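Local coordinates for cell wall surface anchor family protein (Streptococcus agalactiae serogroup V, PDB 3PF2) that probably builds the shaft of a type 1 surface pilus as its major, isopeptide-stabilised and calcium-binding backbone subunit, at residues T9-K14 / F29-K34; Q18-Y23 / K176-T181; L57-V62 / N89-T94; G63-G68 / L132-A137. One frame throughout, in Å; residues are numbered along the deposited sequence.

Interaction 1. Residues T9-K14 / F29-K34. With CA (calcium ion), chain B.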
loop_
_atom_site.group_PDB
_atom_site.type_symbol
_atom_site.label_atom_id
_atom_site.label_comp_id
_atom_site.label_asym_id
_atom_site.label_seq_id
_atom_site.Cartn_x
_atom_site.Cartn_y
_atom_site.Cartn_z
ATOM N N THR A 9 12.438 8.348 15.274
ATOM C CA THR A 9 11.427 8.267 14.220
ATOM C C THR A 9 11.031 6.826 13.940
ATOM O O THR A 9 11.791 5.907 14.188
ATOM C CB THR A 9 11.911 8.938 12.910
ATOM O OG1 THR A 9 13.250 8.511 12.607
ATOM C CG2 THR A 9 11.891 10.462 13.068
ATOM N N ASP A 10 9.814 6.646 13.439
ATOM C CA ASP A 10 9.336 5.329 13.019
ATOM C C ASP A 10 8.274 5.553 11.964
ATOM O O ASP A 10 7.710 6.646 11.866
ATOM C CB ASP A 10 8.725 4.572 14.204
ATOM C CG ASP A 10 8.125 3.227 13.805
ATOM O OD1 ASP A 10 8.721 2.525 12.985
ATOM O OD2 ASP A 10 7.065 2.855 14.325
ATOM N N LYS A 11 7.969 4.515 11.191
ATOM C CA LYS A 11 6.863 4.593 10.240
ATOM C C LYS A 11 6.012 3.332 10.412
ATOM O O LYS A 11 6.544 2.247 10.638
ATOM C CB LYS A 11 7.402 4.703 8.804
ATOM C CG LYS A 11 6.364 5.090 7.730
ATOM C CD LYS A 11 7.005 5.132 6.340
ATOM C CE LYS A 11 5.989 5.526 5.256
ATOM N NZ LYS A 11 6.643 5.796 3.938
ATOM N N ASP A 12 4.696 3.501 10.333
ATOM C CA ASP A 12 3.738 2.392 10.368
ATOM C C ASP A 12 2.876 2.441 9.107
ATOM O O ASP A 12 2.956 3.374 8.312
ATOM C CB ASP A 12 2.796 2.527 11.571
ATOM C CG ASP A 12 3.502 2.359 12.910
ATOM O OD1 ASP A 12 4.683 1.911 12.936
ATOM O OD2 ASP A 12 2.874 2.696 13.932
ATOM N N VAL A 13 2.064 1.402 8.924
ATOM C CA VAL A 13 1.087 1.364 7.854
ATOM C C VAL A 13 -0.228 0.834 8.392
ATOM O O VAL A 13 -0.242 0.023 9.333
ATOM C CB VAL A 13 1.566 0.500 6.669
ATOM C CG1 VAL A 13 1.606 -0.999 7.046
ATOM C CG2 VAL A 13 0.731 0.769 5.415
ATOM N N LYS A 14 -1.313 1.310 7.773
ATOM C CA LYS A 14 -2.710 0.894 8.040
ATOM C C LYS A 14 -3.284 1.551 9.286
ATOM O O LYS A 14 -4.339 2.197 9.219
ATOM C CB LYS A 14 -2.893 -0.649 8.035
ATOM C CG LYS A 14 -4.374 -1.139 8.055
ATOM C CD LYS A 14 -4.452 -2.629 7.681
ATOM C CE LYS A 14 -5.882 -3.106 7.644
ATOM N NZ LYS A 14 -5.951 -4.545 7.191
ATOM N N PHE A 29 -4.980 3.710 1.493
ATOM C CA PHE A 29 -4.678 3.410 2.892
ATOM C C PHE A 29 -3.709 4.482 3.407
ATOM O O PHE A 29 -3.200 5.285 2.634
ATOM C CB PHE A 29 -4.027 2.017 3.032
ATOM C CG PHE A 29 -2.733 1.890 2.297
ATOM C CD1 PHE A 29 -1.527 2.243 2.911
ATOM C CD2 PHE A 29 -2.715 1.484 0.969
ATOM C CE1 PHE A 29 -0.323 2.163 2.192
ATOM C CE2 PHE A 29 -1.519 1.392 0.259
ATOM C CZ PHE A 29 -0.326 1.729 0.880
ATOM N N LYS A 30 -3.440 4.460 4.701
ATOM C CA LYS A 30 -2.537 5.441 5.301
ATOM C C LYS A 30 -1.218 4.839 5.740
ATOM O O LYS A 30 -1.202 3.785 6.375
ATOM C CB LYS A 30 -3.190 6.091 6.506
ATOM C CG LYS A 30 -4.460 6.869 6.144
ATOM C CD LYS A 30 -4.999 7.598 7.339
ATOM C CE LYS A 30 -6.148 8.518 6.938
ATOM N NZ LYS A 30 -7.405 7.750 6.703
ATOM N N TRP A 31 -0.122 5.527 5.416
ATOM C CA TRP A 31 1.146 5.341 6.128
ATOM C C TRP A 31 1.111 6.320 7.298
ATOM O O TRP A 31 0.393 7.331 7.243
ATOM C CB TRP A 31 2.325 5.688 5.230
ATOM C CG TRP A 31 2.472 4.873 3.983
ATOM C CD1 TRP A 31 2.075 5.233 2.729
ATOM C CD2 TRP A 31 3.097 3.586 3.854
ATOM N NE1 TRP A 31 2.394 4.251 1.827
ATOM C CE2 TRP A 31 3.026 3.227 2.490
ATOM C CE3 TRP A 31 3.717 2.700 4.764
ATOM C CZ2 TRP A 31 3.546 2.025 1.996
ATOM C CZ3 TRP A 31 4.228 1.485 4.268
ATOM C CH2 TRP A 31 4.147 1.172 2.895
ATOM N N PHE A 32 1.875 6.039 8.353
ATOM C CA PHE A 32 1.977 6.978 9.485
ATOM C C PHE A 32 3.438 7.316 9.743
ATOM O O PHE A 32 4.211 6.438 10.121
ATOM C CB PHE A 32 1.340 6.392 10.745
ATOM C CG PHE A 32 -0.137 6.161 10.603
ATOM C CD1 PHE A 32 -1.048 7.098 11.056
ATOM C CD2 PHE A 32 -0.606 5.010 9.975
ATOM C CE1 PHE A 32 -2.445 6.883 10.890
ATOM C CE2 PHE A 32 -1.977 4.788 9.793
ATOM C CZ PHE A 32 -2.899 5.721 10.266
ATOM N N LEU A 33 3.813 8.572 9.488
ATOM C CA LEU A 33 5.170 9.033 9.783
ATOM C C LEU A 33 5.157 9.512 11.218
ATOM O O LEU A 33 4.320 10.343 11.599
ATOM C CB LEU A 33 5.563 10.183 8.854
ATOM C CG LEU A 33 5.929 9.955 7.373
ATOM C CD1 LEU A 33 5.224 8.779 6.708
ATOM C CD2 LEU A 33 5.846 11.233 6.520
ATOM N N LYS A 34 6.075 9.001 12.028
ATOM C CA LYS A 34 5.999 9.213 13.461
ATOM C C LYS A 34 7.315 9.751 13.976
ATOM O O LYS A 34 8.355 9.246 13.606
ATOM C CB LYS A 34 5.696 7.897 14.191
ATOM C CG LYS A 34 4.431 7.180 13.691
ATOM C CD LYS A 34 4.546 5.648 13.889
ATOM C CE LYS A 34 4.593 5.244 15.383
ATOM N NZ LYS A 34 4.721 3.763 15.561
HETATM CA CA CA B . 6.725 1.018 12.656
HETATM O O HOH W 1 -5.241 2.894 6.561
HETATM O O HOH W 2 8.480 -0.193 11.632
HETATM O O HOH W 3 6.745 -0.376 14.595
#
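K34 pushes its ammonium group between the carboxylates of D10 and D12: NZ lies 2.8 Å from D10 OD2 and 2.7 Å from D12 OD2. It reaches D10 on the anti lone pair, but meets D12 on the syn side, 34° out of the carboxylate plane. A bend in the lysine chain (chi3 66°) turns NZ back toward the neighbouring strand. Both acids also hold the calcium ion. D10 chelates it with both oxygens, while D12 OD1 makes the shorter bond, at 2.2 Å. K11 contributes its carbonyl oxygen, and D19 and two waters bring the ligands to seven. L119 O and G17 N give K34 NZ and D12 OD2 further partners.

On the other face of this antiparallel pair, K11 runs extended beside L33, with CE 3.6 Å from L33 CD1. Its NZ is covalently joined to N152 CG in an intramolecular isopeptide bond, and receives a further hydrogen-bond partner in D51. That nitrogen sits over one face of the W31 indole. V13 CG2 takes the opposite face, 3.6 Å from W31 CE3. Backbone bonds pair D10 with K34 and D12 with F32; alternation along the strand sends the acids to the metal side and K11 to the cross-link side. Gathering carboxylates round calcium while bridging two of them with a lysine probably offsets their mutual repulsion, and the ion and salt bridges may help to hold this edge strand.

Interaction 2. Residues Q18-Y23 / K176-T181; sequences QDDAGY and KPEVHT. With CA (calcium ion), chain B.
P177 packs against D19 in a parallel beta pair, 20-22 beside 178-190, that joins the calcium-binding loop of the Ig-like N-terminal part to the strand entering the C-terminal part. Its CB lies 3.4 Å from D19 O, the carbonyl that the next residue uses as acceptor. D19 turns its side chain to the calcium ion, binding through OD1 at 2.3 Å, while OD2 accepts from a metal-bound water.

E178 N donates to D19 O, and E178 O in turn accepts from A21 N. The glutamate chain bends at chi2 (81°), folding its carboxylate back beside the strand. There OE2 comes 2.6 Å from D20 OD1, and OE1 receives H180 ND1 through its syn lone pair in a nearly straight bond of 2.7 Å lying in the imidazole plane.

V179 points to the other face of the sheet, along with A21. Its CG1 touches the edge of the Y23 ring, 3.9 Å from CE2. Beyond it, H180 lays one face of its ring under A21 O, which stands 3.2 Å above the ring plane. H180 N makes a weak bond to the same oxygen, and NE2 finds A256 O, so both ring nitrogens are engaged. H180 O accepts from Y23 N. At T181 the side chain takes over from the backbone: OG1 donates to Y23 O at 2.8 Å, in the plane of that carbonyl.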
loop_
_atom_site.group_PDB
_atom_site.type_symbol
_atom_site.label_atom_id
_atom_site.label_comp_id
_atom_site.label_asym_id
_atom_site.label_seq_id
_atom_site.Cartn_x
_atom_site.Cartn_y
_atom_site.Cartn_z
ATOM N N GLN A 18 0.979 -0.951 13.505
ATOM C CA GLN A 18 1.017 -2.027 12.502
ATOM C C GLN A 18 2.117 -1.747 11.476
ATOM O O GLN A 18 2.270 -0.603 11.042
ATOM C CB GLN A 18 -0.350 -2.187 11.824
ATOM C CG GLN A 18 -0.396 -3.352 10.783
ATOM C CD GLN A 18 -1.808 -3.865 10.438
ATOM O OE1 GLN A 18 -1.957 -4.737 9.572
ATOM N NE2 GLN A 18 -2.821 -3.338 11.084
ATOM N N ASP A 19 2.862 -2.789 11.084
ATOM C CA ASP A 19 3.990 -2.622 10.171
ATOM C C ASP A 19 3.874 -3.382 8.849
ATOM O O ASP A 19 4.744 -3.255 7.983
ATOM C CB ASP A 19 5.302 -3.010 10.874
ATOM C CG ASP A 19 5.660 -2.061 12.016
ATOM O OD1 ASP A 19 5.695 -0.845 11.759
ATOM O OD2 ASP A 19 5.890 -2.527 13.169
ATOM N N ASP A 20 2.805 -4.165 8.683
ATOM C CA ASP A 20 2.676 -5.001 7.488
ATOM C C ASP A 20 1.214 -5.087 7.118
ATOM O O ASP A 20 0.371 -5.351 7.974
ATOM C CB ASP A 20 3.170 -6.425 7.792
ATOM C CG ASP A 20 4.649 -6.470 8.122
ATOM O OD1 ASP A 20 5.472 -6.512 7.180
ATOM O OD2 ASP A 20 4.982 -6.486 9.336
ATOM N N ALA A 21 0.920 -4.881 5.840
ATOM C CA ALA A 21 -0.457 -4.939 5.358
ATOM C C ALA A 21 -0.526 -5.295 3.887
ATOM O O ALA A 21 0.382 -4.984 3.122
ATOM C CB ALA A 21 -1.167 -3.611 5.601
ATOM N N GLY A 22 -1.626 -5.947 3.509
ATOM C CA GLY A 22 -1.866 -6.326 2.116
ATOM C C GLY A 22 -3.068 -5.592 1.545
ATOM O O GLY A 22 -4.103 -5.428 2.226
ATOM N N TYR A 23 -2.931 -5.142 0.297
ATOM C CA TYR A 23 -3.972 -4.323 -0.349
ATOM C C TYR A 23 -4.154 -4.669 -1.799
ATOM O O TYR A 23 -3.241 -5.148 -2.462
ATOM C CB TYR A 23 -3.628 -2.830 -0.267
ATOM C CG TYR A 23 -3.689 -2.261 1.117
ATOM C CD1 TYR A 23 -4.909 -1.987 1.717
ATOM C CD2 TYR A 23 -2.516 -2.001 1.836
ATOM C CE1 TYR A 23 -4.988 -1.457 3.006
ATOM C CE2 TYR A 23 -2.575 -1.465 3.116
ATOM C CZ TYR A 23 -3.806 -1.211 3.701
ATOM O OH TYR A 23 -3.870 -0.683 4.972
ATOM N N LYS A 176 11.457 -0.638 8.800
ATOM C CA LYS A 176 10.552 -0.116 7.759
ATOM C C LYS A 176 9.269 -0.948 7.687
ATOM O O LYS A 176 9.327 -2.188 7.692
ATOM C CB LYS A 176 11.223 -0.151 6.386
ATOM C CG LYS A 176 12.521 0.664 6.263
ATOM C CD LYS A 176 12.940 0.745 4.783
ATOM C CE LYS A 176 14.365 1.293 4.611
ATOM N NZ LYS A 176 14.639 1.576 3.158
ATOM N N PRO A 177 8.100 -0.279 7.638
ATOM C CA PRO A 177 6.857 -1.010 7.326
ATOM C C PRO A 177 6.763 -1.329 5.841
ATOM O O PRO A 177 7.512 -0.770 5.037
ATOM C CB PRO A 177 5.762 -0.019 7.737
ATOM C CG PRO A 177 6.393 1.345 7.506
ATOM C CD PRO A 177 7.873 1.163 7.846
ATOM N N GLU A 178 5.844 -2.224 5.455
ATOM C CA GLU A 178 5.702 -2.593 4.041
ATOM C C GLU A 178 4.277 -2.981 3.701
ATOM O O GLU A 178 3.509 -3.414 4.581
ATOM C CB GLU A 178 6.645 -3.749 3.652
ATOM C CG GLU A 178 6.421 -5.063 4.421
ATOM C CD GLU A 178 5.263 -5.916 3.898
ATOM O OE1 GLU A 178 4.970 -5.882 2.681
ATOM O OE2 GLU A 178 4.638 -6.647 4.710
ATOM N N VAL A 179 3.945 -2.822 2.425
ATOM C CA VAL A 179 2.687 -3.338 1.892
ATOM C C VAL A 179 2.928 -4.261 0.714
ATOM O O VAL A 179 4.007 -4.266 0.095
ATOM C CB VAL A 179 1.708 -2.208 1.484
ATOM C CG1 VAL A 179 1.301 -1.391 2.692
ATOM C CG2 VAL A 179 2.329 -1.312 0.374
ATOM N N HIS A 180 1.905 -5.028 0.355
ATOM C CA HIS A 180 2.060 -5.967 -0.759
ATOM C C HIS A 180 0.712 -6.209 -1.396
ATOM O O HIS A 180 -0.320 -6.067 -0.732
ATOM C CB HIS A 180 2.631 -7.292 -0.250
ATOM C CG HIS A 180 2.073 -7.687 1.077
ATOM N ND1 HIS A 180 2.687 -7.349 2.268
ATOM C CD2 HIS A 180 0.924 -8.325 1.410
ATOM C CE1 HIS A 180 1.955 -7.787 3.273
ATOM N NE2 HIS A 180 0.869 -8.366 2.784
ATOM N N THR A 181 0.760 -6.610 -2.666
ATOM C CA THR A 181 -0.416 -6.972 -3.456
ATOM C C THR A 181 -0.023 -8.181 -4.298
ATOM O O THR A 181 1.156 -8.401 -4.513
ATOM C CB THR A 181 -0.886 -5.772 -4.340
ATOM O OG1 THR A 181 -2.199 -6.026 -4.852
ATOM C CG2 THR A 181 0.071 -5.461 -5.497
HETATM CA CA CA B . 6.725 1.018 12.656
HETATM O O HOH W 3 6.745 -0.376 14.595
HETATM O O HOH W 2 8.480 -0.193 11.632
#

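Interaction 3. Residues L57-V62 / N89-T94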
loop_
_atom_site.group_PDB
_atom_site.type_symbol
_atom_site.label_atom_id
_atom_site.label_comp_id
_atom_site.label_asym_id
_atom_site.label_seq_id
_atom_site.Cartn_x
_atom_site.Cartn_y
_atom_site.Cartn_z
ATOM N N LEU A 57 4.315 2.884 -5.333
ATOM C CA LEU A 57 3.362 3.608 -4.490
ATOM C C LEU A 57 2.948 4.920 -5.143
ATOM O O LEU A 57 3.784 5.619 -5.703
ATOM C CB LEU A 57 3.971 3.886 -3.117
ATOM C CG LEU A 57 4.407 2.674 -2.283
ATOM C CD1 LEU A 57 5.102 3.125 -1.026
ATOM C CD2 LEU A 57 3.218 1.778 -1.918
ATOM N N THR A 58 1.656 5.239 -5.078
ATOM C CA THR A 58 1.155 6.552 -5.498
ATOM C C THR A 58 0.668 7.323 -4.275
ATOM O O THR A 58 -0.238 6.883 -3.567
ATOM C CB THR A 58 0.034 6.434 -6.575
ATOM O OG1 THR A 58 0.577 5.838 -7.761
ATOM C CG2 THR A 58 -0.554 7.829 -6.931
ATOM N N TYR A 59 1.295 8.473 -4.028
ATOM C CA TYR A 59 0.874 9.429 -3.012
ATOM C C TYR A 59 -0.485 10.051 -3.359
ATOM O O TYR A 59 -0.743 10.405 -4.525
ATOM C CB TYR A 59 1.937 10.535 -2.890
ATOM C CG TYR A 59 1.488 11.789 -2.157
ATOM C CD1 TYR A 59 1.680 11.927 -0.781
ATOM C CD2 TYR A 59 0.894 12.846 -2.851
ATOM C CE1 TYR A 59 1.276 13.083 -0.109
ATOM C CE2 TYR A 59 0.479 13.992 -2.198
ATOM C CZ TYR A 59 0.686 14.110 -0.835
ATOM O OH TYR A 59 0.289 15.246 -0.170
ATOM N N LYS A 60 -1.345 10.178 -2.351
ATOM C CA LYS A 60 -2.674 10.777 -2.541
ATOM C C LYS A 60 -2.811 12.113 -1.832
ATOM O O LYS A 60 -3.213 13.096 -2.446
ATOM C CB LYS A 60 -3.804 9.843 -2.096
ATOM C CG LYS A 60 -4.015 8.638 -2.991
ATOM C CD LYS A 60 -4.386 9.051 -4.419
ATOM C CE LYS A 60 -4.204 7.883 -5.381
ATOM N NZ LYS A 60 -4.694 8.232 -6.752
ATOM N N SER A 61 -2.496 12.139 -0.540
ATOM C CA SER A 61 -2.646 13.352 0.265
ATOM C C SER A 61 -2.003 13.163 1.616
ATOM O O SER A 61 -1.686 12.032 2.005
ATOM C CB SER A 61 -4.137 13.671 0.484
ATOM O OG SER A 61 -4.803 12.552 1.037
ATOM N N VAL A 62 -1.810 14.272 2.330
ATOM C CA VAL A 62 -1.442 14.232 3.739
ATOM C C VAL A 62 -2.697 14.525 4.558
ATOM O O VAL A 62 -3.481 15.425 4.211
ATOM C CB VAL A 62 -0.324 15.250 4.080
ATOM C CG1 VAL A 62 -0.003 15.234 5.572
ATOM C CG2 VAL A 62 0.955 14.982 3.236
ATOM N N ASN A 89 9.053 11.384 -7.030
ATOM C CA ASN A 89 8.030 10.831 -6.125
ATOM C C ASN A 89 8.294 11.141 -4.647
ATOM O O ASN A 89 8.029 10.319 -3.765
ATOM C CB ASN A 89 7.886 9.308 -6.350
ATOM C CG ASN A 89 6.474 8.813 -6.132
ATOM O OD1 ASN A 89 5.513 9.556 -6.327
ATOM N ND2 ASN A 89 6.335 7.541 -5.754
ATOM N N THR A 90 8.801 12.342 -4.379
ATOM C CA THR A 90 9.275 12.703 -3.048
ATOM C C THR A 90 8.374 13.714 -2.361
ATOM O O THR A 90 8.115 14.804 -2.893
ATOM C CB THR A 90 10.739 13.239 -3.106
ATOM O OG1 THR A 90 11.605 12.206 -3.588
ATOM C CG2 THR A 90 11.230 13.685 -1.746
ATOM N N LEU A 91 7.898 13.335 -1.175
ATOM C CA LEU A 91 7.155 14.213 -0.286
ATOM C C LEU A 91 8.105 14.925 0.681
ATOM O O LEU A 91 8.986 14.297 1.278
ATOM C CB LEU A 91 6.129 13.398 0.502
ATOM C CG LEU A 91 5.339 14.064 1.637
ATOM C CD1 LEU A 91 4.426 15.191 1.097
ATOM C CD2 LEU A 91 4.516 13.022 2.401
ATOM N N LYS A 92 7.928 16.234 0.835
ATOM C CA LYS A 92 8.651 16.960 1.872
ATOM C C LYS A 92 7.665 17.743 2.707
ATOM O O LYS A 92 6.823 18.451 2.154
ATOM C CB LYS A 92 9.677 17.898 1.251
ATOM C CG LYS A 92 10.623 18.528 2.268
ATOM C CD LYS A 92 11.384 19.685 1.633
ATOM C CE LYS A 92 12.453 19.220 0.666
ATOM N NZ LYS A 92 13.011 20.417 -0.046
ATOM N N ILE A 93 7.743 17.588 4.028
ATOM C CA ILE A 93 6.905 18.331 4.966
ATOM C C ILE A 93 7.803 19.182 5.857
ATOM O O ILE A 93 8.628 18.665 6.608
ATOM C CB ILE A 93 6.001 17.413 5.818
ATOM C CG1 ILE A 93 5.056 16.612 4.910
ATOM C CG2 ILE A 93 5.225 18.226 6.878
ATOM C CD1 ILE A 93 4.353 15.499 5.619
ATOM N N THR A 94 7.631 20.496 5.759
ATOM C CA THR A 94 8.503 21.438 6.448
ATOM C C THR A 94 7.733 22.130 7.557
ATOM O O THR A 94 6.748 22.834 7.304
ATOM C CB THR A 94 9.068 22.486 5.455
ATOM O OG1 THR A 94 9.695 21.819 4.358
ATOM C CG2 THR A 94 10.068 23.416 6.141
HETATM O O HOH W 4 2.810 9.470 -6.365
#
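The Y59 ring approaches L91 obliquely, its CE1 4.0 Å from L91 CD1, and the two side chains cross at about a right angle. One ring face lies beneath the backbone of its own strand, with S61 N 3.7 Å above the centre of the Y59 ring, and V62 CG2 sits at the edge, in plane. CG anti to the backbone N (chi1 164°) leans the tyrosine ring forward along its strand, over S61 and against V62. V62 CG2 then extends the apolar patch over L91, and lies 4.2 Å from I93 CD1.

The second flat group is the N89 amide. ND2 donates to L57 O at 3.2 Å, an acceptor close to the amide plane, and finds a further partner in F53 O. OD1 accepts from a water 2.7 Å away, which also takes the hydrogen of Y59 N. One asparagine side chain thus spans the gap twice, directly and through water, closing one end of a contact that is otherwise apolar.

The backbones stay apart, with strand axes 9.4 Å from each other and 33° from parallel, as expected of facing sheets in an Ig-like sandwich. Strand 57-67 pairs with 132-140, where K60 and S61 form a classic beta bulge opposite A137. Strand 90-95 lies between 46-52 and 78-81, whose I80 joins L91 and V62 in the layer between the sheets.

Interaction 4. Residues G63-G68 / L132-A137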
loop_
_atom_site.group_PDB
_atom_site.type_symbol
_atom_site.label_atom_id
_atom_site.label_comp_id
_atom_site.label_asym_id
_atom_site.label_seq_id
_atom_site.Cartn_x
_atom_site.Cartn_y
_atom_site.Cartn_z
ATOM N N GLY A 63 -2.884 13.767 5.638
ATOM C CA GLY A 63 -4.066 13.870 6.482
ATOM C C GLY A 63 -3.903 14.855 7.622
ATOM O O GLY A 63 -3.181 15.847 7.503
ATOM N N LYS A 64 -4.565 14.569 8.738
ATOM C CA LYS A 64 -4.565 15.490 9.860
ATOM C C LYS A 64 -3.346 15.224 10.753
ATOM O O LYS A 64 -3.244 14.163 11.363
ATOM C CB LYS A 64 -5.868 15.348 10.643
ATOM C CG LYS A 64 -6.251 16.591 11.419
ATOM C CD LYS A 64 -7.701 16.557 11.922
ATOM C CE LYS A 64 -7.872 15.576 13.072
ATOM N NZ LYS A 64 -9.235 15.668 13.680
ATOM N N ILE A 65 -2.442 16.200 10.830
ATOM C CA ILE A 65 -1.217 16.068 11.636
ATOM C C ILE A 65 -1.505 16.365 13.106
ATOM O O ILE A 65 -2.082 17.412 13.424
ATOM C CB ILE A 65 -0.065 16.941 11.073
ATOM C CG1 ILE A 65 0.256 16.509 9.640
ATOM C CG2 ILE A 65 1.184 16.880 11.973
ATOM C CD1 ILE A 65 1.449 17.198 9.012
ATOM N N LYS A 66 -1.109 15.439 13.988
ATOM C CA LYS A 66 -1.452 15.473 15.410
ATOM C C LYS A 66 -0.233 15.377 16.302
ATOM O O LYS A 66 0.711 14.662 15.986
ATOM C CB LYS A 66 -2.370 14.295 15.797
ATOM C CG LYS A 66 -3.613 14.112 14.953
ATOM C CD LYS A 66 -4.630 15.225 15.185
ATOM C CE LYS A 66 -5.087 15.308 16.638
ATOM N NZ LYS A 66 -5.982 14.198 17.058
ATOM N N ILE A 67 -0.271 16.111 17.410
ATOM C CA ILE A 67 0.571 15.826 18.568
ATOM C C ILE A 67 -0.354 15.615 19.754
ATOM O O ILE A 67 -1.079 16.536 20.162
ATOM C CB ILE A 67 1.596 16.946 18.869
ATOM C CG1 ILE A 67 2.526 17.161 17.673
ATOM C CG2 ILE A 67 2.398 16.581 20.104
ATOM C CD1 ILE A 67 3.378 18.427 17.756
ATOM N N GLY A 68 -0.347 14.398 20.298
ATOM C CA GLY A 68 -1.316 14.012 21.329
ATOM C C GLY A 68 -2.687 14.298 20.753
ATOM O O GLY A 68 -2.949 13.973 19.599
ATOM N N LEU A 132 4.542 13.131 17.431
ATOM C CA LEU A 132 4.135 13.720 16.157
ATOM C C LEU A 132 3.708 12.617 15.198
ATOM O O LEU A 132 4.475 11.700 14.899
ATOM C CB LEU A 132 5.251 14.562 15.532
ATOM C CG LEU A 132 4.954 15.176 14.154
ATOM C CD1 LEU A 132 3.903 16.276 14.280
ATOM C CD2 LEU A 132 6.212 15.730 13.475
ATOM N N GLU A 133 2.468 12.727 14.728
ATOM C CA GLU A 133 1.859 11.725 13.861
ATOM C C GLU A 133 1.427 12.373 12.557
ATOM O O GLU A 133 0.655 13.331 12.561
ATOM C CB GLU A 133 0.674 11.077 14.576
ATOM C CG GLU A 133 -0.200 10.179 13.705
ATOM C CD GLU A 133 -1.483 9.759 14.411
ATOM O OE1 GLU A 133 -1.675 10.050 15.618
ATOM O OE2 GLU A 133 -2.310 9.096 13.746
ATOM N N ILE A 134 1.942 11.849 11.450
ATOM C CA ILE A 134 1.629 12.361 10.116
ATOM C C ILE A 134 1.039 11.247 9.257
ATOM O O ILE A 134 1.774 10.391 8.754
ATOM C CB ILE A 134 2.875 12.947 9.387
ATOM C CG1 ILE A 134 3.596 13.982 10.259
ATOM C CG2 ILE A 134 2.479 13.525 8.010
ATOM C CD1 ILE A 134 4.879 14.477 9.639
ATOM N N PRO A 135 -0.292 11.245 9.086
ATOM C CA PRO A 135 -0.902 10.256 8.193
ATOM C C PRO A 135 -0.745 10.659 6.734
ATOM O O PRO A 135 -0.989 11.819 6.381
ATOM C CB PRO A 135 -2.387 10.254 8.606
ATOM C CG PRO A 135 -2.582 11.419 9.518
ATOM C CD PRO A 135 -1.280 12.189 9.631
ATOM N N VAL A 136 -0.299 9.723 5.898
ATOM C CA VAL A 136 -0.113 9.963 4.474
ATOM C C VAL A 136 -0.919 8.941 3.678
ATOM O O VAL A 136 -0.648 7.740 3.729
ATOM C CB VAL A 136 1.380 9.939 4.059
ATOM C CG1 VAL A 136 1.533 10.204 2.559
ATOM C CG2 VAL A 136 2.158 10.990 4.858
ATOM N N ALA A 137 -1.912 9.427 2.944
ATOM C CA ALA A 137 -2.725 8.560 2.099
ATOM C C ALA A 137 -1.980 8.151 0.833
ATOM O O ALA A 137 -1.284 8.965 0.211
ATOM C CB ALA A 137 -4.046 9.244 1.765
#
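K66 and E133 form a hydrogen-bonded antiparallel pair in which each backbone satisfies the other. K66 N reaches E133 O at 3.1 Å, and E133 N returns a bond of 2.9 Å to K66 O. E133 O is also approached by the CA of I65, at 3.4 Å, as a weaker C-H donor. Farther along, G63 N donates to P135 O in an almost straight bond of 2.8 Å (176°). Between these bonds the ladder is interrupted: P135 has no N-H to offer, and its CD packs 3.3 Å from K64 O instead. The contact is thus an antiparallel ladder between neighbouring strands of one sheet of the Ig-like sandwich, broken at a proline.

The charged ends do not pair across the strands. E133 extends its chain and OE1 accepts from N125 ND2, while K66 coils away, leaving NZ well beyond salt-bridge distance of the glutamate. The opposite face is apolar. L132 CD1 fits between two isoleucines, 3.6 Å from I65 CG2 and 3.8 Å from I67 CG1, and I65 lies alongside I134, both pointing the same way.

Strand 132-140 runs between two antiparallel neighbours. Its other edge is bonded to strand 29-35, where I134 pairs with L33 and V136 with W31. Beyond 57-67 comes the outermost strand 70-72, to which I65 bonds through L72, while L107 packs on I67 from a loop.

In the fold
Interactions 1 and 4 belong to one antiparallel sheet, ordered 9-13, 29-35, 132-140, 57-67, 70-72, and their centres lie 9 Å apart. Interaction 3 leaves this sheet through strand 57-67, which it shares with interaction 4, and reaches the facing sheet; W31 and L57 bring interactions 1 and 3 into contact. Interaction 2 shares the calcium ion and both of its waters with interaction 1, and V179 also packs on L57. Along the chain, segments of interactions 1 and 2 alternate, as do those of 3 and 4, and interactions 3 and 4 lie wholly between the two segments of interaction 2. Metal site, sandwich core and the strand leading to the second domain thus lie in direct contact.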